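Local coordinates for A-type flavoprotein (Giardia intestinalis, PDB 2Q9U) that probably scavenges dioxygen, reducing it at a mu-oxo-diiron centre with electrons passed on by flavin mononucleotide, at residues W25-S39 with G172-A184. Sequence-based numbering, arbitrary orientation.
Sequences WMVRIFHGYHTDEGS and GFGQHYATSRRWA. With NO3 (nitrate ion), chain C.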
loop_
_atom_site.group_PDB
_atom_site.type_symbol
_atom_site.label_atom_id
_atom_site.label_comp_id
_atom_site.label_asym_id
_atom_site.label_seq_id
_atom_site.Cartn_x
_atom_site.Cartn_y
_atom_site.Cartn_z
ATOM N N TRP A 25 -14.825 -4.829 10.415
ATOM C CA TRP A 25 -14.548 -5.369 9.075
ATOM C C TRP A 25 -13.361 -4.664 8.391
ATOM O O TRP A 25 -12.573 -5.295 7.689
ATOM C CB TRP A 25 -15.806 -5.241 8.204
ATOM C CG TRP A 25 -16.949 -6.140 8.675
ATOM C CD1 TRP A 25 -18.072 -5.769 9.386
ATOM C CD2 TRP A 25 -17.048 -7.555 8.483
ATOM N NE1 TRP A 25 -18.862 -6.873 9.632
ATOM C CE2 TRP A 25 -18.266 -7.975 9.067
ATOM C CE3 TRP A 25 -16.227 -8.514 7.851
ATOM C CZ2 TRP A 25 -18.687 -9.300 9.037
ATOM C CZ3 TRP A 25 -16.658 -9.839 7.821
ATOM C CH2 TRP A 25 -17.863 -10.217 8.417
ATOM N N MET A 26 -13.201 -3.380 8.632
ATOM C CA MET A 26 -12.283 -2.572 7.828
ATOM C C MET A 26 -10.880 -2.346 8.366
ATOM O O MET A 26 -9.985 -1.923 7.603
ATOM C CB MET A 26 -12.939 -1.232 7.539
ATOM C CG MET A 26 -14.218 -1.449 6.755
ATOM S SD MET A 26 -14.972 0.059 6.213
ATOM C CE MET A 26 -15.435 0.785 7.729
ATOM N N VAL A 27 -10.677 -2.602 9.662
ATOM C CA VAL A 27 -9.389 -2.275 10.276
ATOM C C VAL A 27 -8.275 -3.100 9.624
ATOM O O VAL A 27 -8.408 -4.327 9.439
ATOM C CB VAL A 27 -9.373 -2.371 11.828
ATOM C CG1 VAL A 27 -9.601 -3.798 12.348
ATOM C CG2 VAL A 27 -8.061 -1.777 12.403
ATOM N N ARG A 28 -7.201 -2.417 9.240
ATOM C CA ARG A 28 -6.048 -3.101 8.619
ATOM C C ARG A 28 -4.733 -2.885 9.351
ATOM O O ARG A 28 -3.814 -3.697 9.231
ATOM C CB ARG A 28 -5.900 -2.744 7.123
ATOM C CG ARG A 28 -7.017 -3.325 6.240
ATOM C CD ARG A 28 -6.970 -4.854 6.127
ATOM N NE ARG A 28 -8.148 -5.342 5.402
ATOM C CZ ARG A 28 -9.314 -5.681 5.964
ATOM N NH1 ARG A 28 -9.461 -5.665 7.289
ATOM N NH2 ARG A 28 -10.334 -6.072 5.199
ATOM N N ILE A 29 -4.649 -1.789 10.093
ATOM C CA ILE A 29 -3.488 -1.519 10.941
ATOM C C ILE A 29 -4.035 -1.165 12.314
ATOM O O ILE A 29 -4.870 -0.263 12.448
ATOM C CB ILE A 29 -2.573 -0.374 10.396
ATOM C CG1 ILE A 29 -2.090 -0.663 8.974
ATOM C CG2 ILE A 29 -1.347 -0.152 11.353
ATOM C CD1 ILE A 29 -1.139 -1.821 8.859
ATOM N N PHE A 30 -3.596 -1.898 13.328
ATOM C CA PHE A 30 -4.138 -1.720 14.664
ATOM C C PHE A 30 -2.982 -1.693 15.641
ATOM O O PHE A 30 -2.390 -2.732 15.953
ATOM C CB PHE A 30 -5.129 -2.850 14.995
ATOM C CG PHE A 30 -5.670 -2.799 16.405
ATOM C CD1 PHE A 30 -6.072 -1.586 16.973
ATOM C CD2 PHE A 30 -5.727 -3.948 17.168
ATOM C CE1 PHE A 30 -6.557 -1.526 18.299
ATOM C CE2 PHE A 30 -6.226 -3.923 18.481
ATOM C CZ PHE A 30 -6.638 -2.713 19.049
ATOM N N HIS A 31 -2.664 -0.478 16.103
ATOM C CA HIS A 31 -1.471 -0.220 16.916
ATOM C C HIS A 31 -0.216 -0.830 16.275
ATOM O O HIS A 31 0.627 -1.408 16.941
ATOM C CB HIS A 31 -1.689 -0.611 18.404
ATOM C CG HIS A 31 -1.736 -2.086 18.684
ATOM N ND1 HIS A 31 -0.664 -2.933 18.460
ATOM C CD2 HIS A 31 -2.709 -2.853 19.236
ATOM C CE1 HIS A 31 -0.986 -4.158 18.836
ATOM N NE2 HIS A 31 -2.224 -4.140 19.305
ATOM N N GLY A 32 -0.126 -0.713 14.949
ATOM C CA GLY A 32 0.975 -1.307 14.200
ATOM C C GLY A 32 0.858 -2.789 13.873
ATOM O O GLY A 32 1.720 -3.332 13.174
ATOM N N TYR A 33 -0.189 -3.459 14.364
ATOM C CA TYR A 33 -0.461 -4.868 13.984
ATOM C C TYR A 33 -1.150 -4.891 12.611
ATOM O O TYR A 33 -2.157 -4.207 12.390
ATOM C CB TYR A 33 -1.346 -5.545 15.049
ATOM C CG TYR A 33 -1.642 -7.046 14.912
ATOM C CD1 TYR A 33 -2.408 -7.554 13.855
ATOM C CD2 TYR A 33 -1.218 -7.937 15.885
ATOM C CE1 TYR A 33 -2.698 -8.927 13.748
ATOM C CE2 TYR A 33 -1.501 -9.302 15.798
ATOM C CZ TYR A 33 -2.232 -9.784 14.736
ATOM O OH TYR A 33 -2.516 -11.107 14.678
ATOM N N HIS A 34 -0.617 -5.665 11.680
ATOM C CA HIS A 34 -1.256 -5.746 10.370
ATOM C C HIS A 34 -2.432 -6.697 10.477
ATOM O O HIS A 34 -2.245 -7.916 10.419
ATOM C CB HIS A 34 -0.266 -6.216 9.316
ATOM C CG HIS A 34 0.613 -5.124 8.809
ATOM N ND1 HIS A 34 1.496 -4.447 9.619
ATOM C CD2 HIS A 34 0.748 -4.593 7.571
ATOM C CE1 HIS A 34 2.138 -3.537 8.903
ATOM N NE2 HIS A 34 1.695 -3.601 7.658
ATOM N N THR A 35 -3.632 -6.141 10.672
ATOM C CA THR A 35 -4.811 -6.969 10.896
ATOM C C THR A 35 -5.410 -7.277 9.525
ATOM O O THR A 35 -6.392 -6.670 9.144
ATOM C CB THR A 35 -5.879 -6.280 11.826
ATOM O OG1 THR A 35 -6.187 -4.972 11.334
ATOM C CG2 THR A 35 -5.356 -6.150 13.244
ATOM N N ASP A 36 -4.801 -8.212 8.788
ATOM C CA ASP A 36 -5.190 -8.459 7.388
ATOM C C ASP A 36 -6.630 -8.940 7.280
ATOM O O ASP A 36 -7.283 -8.734 6.247
ATOM C CB ASP A 36 -4.289 -9.515 6.744
ATOM C CG ASP A 36 -2.870 -9.014 6.509
ATOM O OD1 ASP A 36 -2.586 -7.822 6.736
ATOM O OD2 ASP A 36 -2.035 -9.832 6.083
ATOM N N GLU A 37 -7.099 -9.581 8.349
ATOM C CA GLU A 37 -8.481 -10.072 8.418
ATOM C C GLU A 37 -9.432 -9.298 9.342
ATOM O O GLU A 37 -10.456 -9.842 9.727
ATOM C CB GLU A 37 -8.490 -11.570 8.721
ATOM C CG GLU A 37 -7.656 -12.320 7.674
ATOM C CD GLU A 37 -7.812 -13.804 7.764
ATOM O OE1 GLU A 37 -8.958 -14.298 7.784
ATOM O OE2 GLU A 37 -6.765 -14.464 7.814
ATOM N N GLY A 38 -9.119 -8.033 9.624
ATOM C CA GLY A 38 -9.971 -7.191 10.477
ATOM C C GLY A 38 -9.865 -7.667 11.925
ATOM O O GLY A 38 -8.900 -8.344 12.288
ATOM N N SER A 39 -10.846 -7.308 12.758
ATOM C CA SER A 39 -10.895 -7.818 14.130
ATOM C C SER A 39 -12.344 -7.693 14.579
ATOM O O SER A 39 -13.220 -7.383 13.781
ATOM C CB SER A 39 -9.984 -6.966 15.024
ATOM O OG SER A 39 -9.859 -7.505 16.345
ATOM N N GLY A 172 -7.205 -12.289 26.253
ATOM C CA GLY A 172 -6.844 -13.710 26.299
ATOM C C GLY A 172 -7.666 -14.549 25.340
ATOM O O GLY A 172 -8.887 -14.373 25.231
ATOM N N PHE A 173 -6.988 -15.464 24.646
ATOM C CA PHE A 173 -7.613 -16.388 23.687
ATOM C C PHE A 173 -8.169 -15.684 22.454
ATOM O O PHE A 173 -8.890 -16.287 21.663
ATOM C CB PHE A 173 -8.696 -17.280 24.329
ATOM C CG PHE A 173 -8.148 -18.211 25.370
ATOM C CD1 PHE A 173 -8.016 -17.783 26.701
ATOM C CD2 PHE A 173 -7.735 -19.488 25.017
ATOM C CE1 PHE A 173 -7.472 -18.649 27.675
ATOM C CE2 PHE A 173 -7.193 -20.367 25.975
ATOM C CZ PHE A 173 -7.066 -19.933 27.305
ATOM N N GLY A 174 -7.785 -14.414 22.282
ATOM C CA GLY A 174 -8.284 -13.613 21.173
ATOM C C GLY A 174 -7.597 -13.875 19.851
ATOM O O GLY A 174 -6.473 -14.429 19.797
ATOM N N GLN A 175 -8.260 -13.444 18.767
ATOM C CA GLN A 175 -7.606 -13.370 17.462
ATOM C C GLN A 175 -8.228 -12.173 16.744
ATOM O O GLN A 175 -9.430 -11.881 16.884
ATOM C CB GLN A 175 -7.800 -14.638 16.592
ATOM C CG GLN A 175 -8.299 -15.915 17.320
ATOM C CD GLN A 175 -9.787 -15.841 17.676
ATOM O OE1 GLN A 175 -10.637 -15.554 16.822
ATOM N NE2 GLN A 175 -10.108 -16.123 18.928
ATOM N N HIS A 176 -7.390 -11.477 15.978
ATOM C CA HIS A 176 -7.879 -10.376 15.150
ATOM C C HIS A 176 -8.491 -11.001 13.907
ATOM O O HIS A 176 -7.817 -11.290 12.885
ATOM C CB HIS A 176 -6.760 -9.374 14.844
ATOM C CG HIS A 176 -6.315 -8.598 16.039
ATOM N ND1 HIS A 176 -7.187 -7.889 16.844
ATOM C CD2 HIS A 176 -5.073 -8.382 16.542
ATOM C CE1 HIS A 176 -6.503 -7.293 17.806
ATOM N NE2 HIS A 176 -5.218 -7.570 17.640
ATOM N N TYR A 177 -9.781 -11.296 14.037
ATOM C CA TYR A 177 -10.504 -12.022 13.002
ATOM C C TYR A 177 -11.937 -11.496 12.887
ATOM O O TYR A 177 -12.726 -11.676 13.817
ATOM C CB TYR A 177 -10.495 -13.528 13.327
ATOM C CG TYR A 177 -11.143 -14.439 12.300
ATOM C CD1 TYR A 177 -11.062 -14.171 10.934
ATOM C CD2 TYR A 177 -11.845 -15.589 12.708
ATOM C CE1 TYR A 177 -11.657 -15.036 9.989
ATOM C CE2 TYR A 177 -12.417 -16.442 11.780
ATOM C CZ TYR A 177 -12.334 -16.168 10.439
ATOM O OH TYR A 177 -12.931 -17.034 9.546
ATOM N N ALA A 178 -12.254 -10.800 11.783
ATOM C CA ALA A 178 -13.612 -10.324 11.544
ATOM C C ALA A 178 -14.413 -11.415 10.826
ATOM O O ALA A 178 -14.040 -11.821 9.724
ATOM C CB ALA A 178 -13.633 -8.998 10.683
ATOM N N THR A 179 -15.528 -11.827 11.437
ATOM C CA THR A 179 -16.409 -12.881 10.909
ATOM C C THR A 179 -17.797 -12.716 11.524
ATOM O O THR A 179 -17.929 -12.099 12.585
ATOM C CB THR A 179 -15.831 -14.315 11.153
ATOM O OG1 THR A 179 -16.799 -15.296 10.782
ATOM C CG2 THR A 179 -15.406 -14.528 12.633
ATOM N N SER A 180 -18.824 -13.234 10.856
ATOM C CA SER A 180 -20.158 -13.223 11.423
ATOM C C SER A 180 -20.316 -14.393 12.393
ATOM O O SER A 180 -21.270 -14.425 13.176
ATOM C CB SER A 180 -21.235 -13.266 10.320
ATOM O OG SER A 180 -21.182 -14.494 9.611
ATOM N N ARG A 181 -19.362 -15.328 12.354
ATOM C CA ARG A 181 -19.379 -16.503 13.239
ATOM C C ARG A 181 -18.897 -16.095 14.631
ATOM O O ARG A 181 -17.935 -15.370 14.750
ATOM C CB ARG A 181 -18.433 -17.602 12.706
ATOM C CG ARG A 181 -19.028 -18.557 11.655
ATOM C CD ARG A 181 -19.229 -17.941 10.260
ATOM N NE ARG A 181 -19.633 -18.961 9.276
ATOM C CZ ARG A 181 -18.784 -19.691 8.546
ATOM N NH1 ARG A 181 -17.467 -19.527 8.650
ATOM N NH2 ARG A 181 -19.257 -20.603 7.703
ATOM N N ARG A 182 -19.536 -16.616 15.672
ATOM C CA ARG A 182 -19.098 -16.328 17.031
ATOM C C ARG A 182 -18.230 -17.398 17.651
ATOM O O ARG A 182 -17.574 -17.143 18.658
ATOM C CB ARG A 182 -20.289 -15.981 17.948
ATOM C CG ARG A 182 -21.145 -14.813 17.403
ATOM C CD ARG A 182 -20.351 -13.455 17.305
ATOM N NE ARG A 182 -21.115 -12.574 16.402
ATOM C CZ ARG A 182 -20.646 -11.927 15.359
ATOM N NH1 ARG A 182 -19.329 -11.934 15.063
ATOM N NH2 ARG A 182 -21.518 -11.222 14.629
ATOM N N TRP A 183 -18.223 -18.598 17.062
ATOM C CA TRP A 183 -17.492 -19.718 17.651
ATOM C C TRP A 183 -16.438 -20.275 16.697
ATOM O O TRP A 183 -16.678 -20.376 15.498
ATOM C CB TRP A 183 -18.434 -20.858 17.980
ATOM C CG TRP A 183 -19.517 -20.561 18.961
ATOM C CD1 TRP A 183 -20.837 -20.349 18.684
ATOM C CD2 TRP A 183 -19.383 -20.501 20.383
ATOM N NE1 TRP A 183 -21.539 -20.159 19.858
ATOM C CE2 TRP A 183 -20.676 -20.260 20.915
ATOM C CE3 TRP A 183 -18.292 -20.621 21.265
ATOM C CZ2 TRP A 183 -20.914 -20.119 22.295
ATOM C CZ3 TRP A 183 -18.532 -20.503 22.651
ATOM C CH2 TRP A 183 -19.836 -20.248 23.141
ATOM N N ALA A 184 -15.320 -20.704 17.271
ATOM C CA ALA A 184 -14.182 -21.225 16.504
ATOM C C ALA A 184 -14.592 -22.439 15.651
ATOM O O ALA A 184 -14.196 -22.565 14.480
ATOM C CB ALA A 184 -13.025 -21.591 17.461
HETATM N N NO3 C . -4.761 -5.879 21.761
HETATM O O1 NO3 C . -3.990 -5.791 20.621
HETATM O O2 NO3 C . -6.052 -6.322 21.635
HETATM O O3 NO3 C . -4.267 -5.593 23.016
HETATM O O HOH W 1 -4.773 -12.464 15.288
HETATM O O HOH W 2 -6.341 -9.768 11.022
HETATM O O HOH W 3 -12.233 -11.134 7.842
#
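With chi1 of -69° at His-176 and -175° at Tyr-33, the imidazole lies beside its own backbone N while CG of Tyr-33 is anti to its backbone N, and the two rings meet edge to face: His-176 CD2 sits over the centre of the Tyr-33 ring, 3.6 Å from CZ, the planes 74° apart. Three further neighbours fix the imidazole. Phe-30 brings its CE2 edge to within 3.4 Å of His-176 CE1, Thr-35 lays its CG2 methyl over one imidazole face in a CH-pi contact, and Ser-39 OG, in the ring plane, shares a 2.7 Å hydrogen bond with His-176 ND1. Water extends the grip to the backbone, one molecule linking Tyr-33 OH to His-176 N and another joining Glu-37 N to His-176 O. Further along, Ala-178 N donates a nearly straight bond to Glu-37 O (2.9 Å), and the Ala-178 methyl packs against one face of Trp-25, CB to CE3 3.9 Å. Glu-37 OE1, hydrogen-bonded to His-191 NE2, passes close to the Tyr-177 ring. The hairpin 29-34 and its flanking residues are thereby joined to the loop following strand 166-170 in the beta-lactamase-like domain, with Phe-30 near the diiron centre and packed on Tyr-267 of the third subunit. A nitrate, probably from crystallisation, accepts a hydrogen bond from His-31 NE2 through O1. With ND1 taken by Ser-39 and its carbons covered, the His-176 ring is held in its rotation.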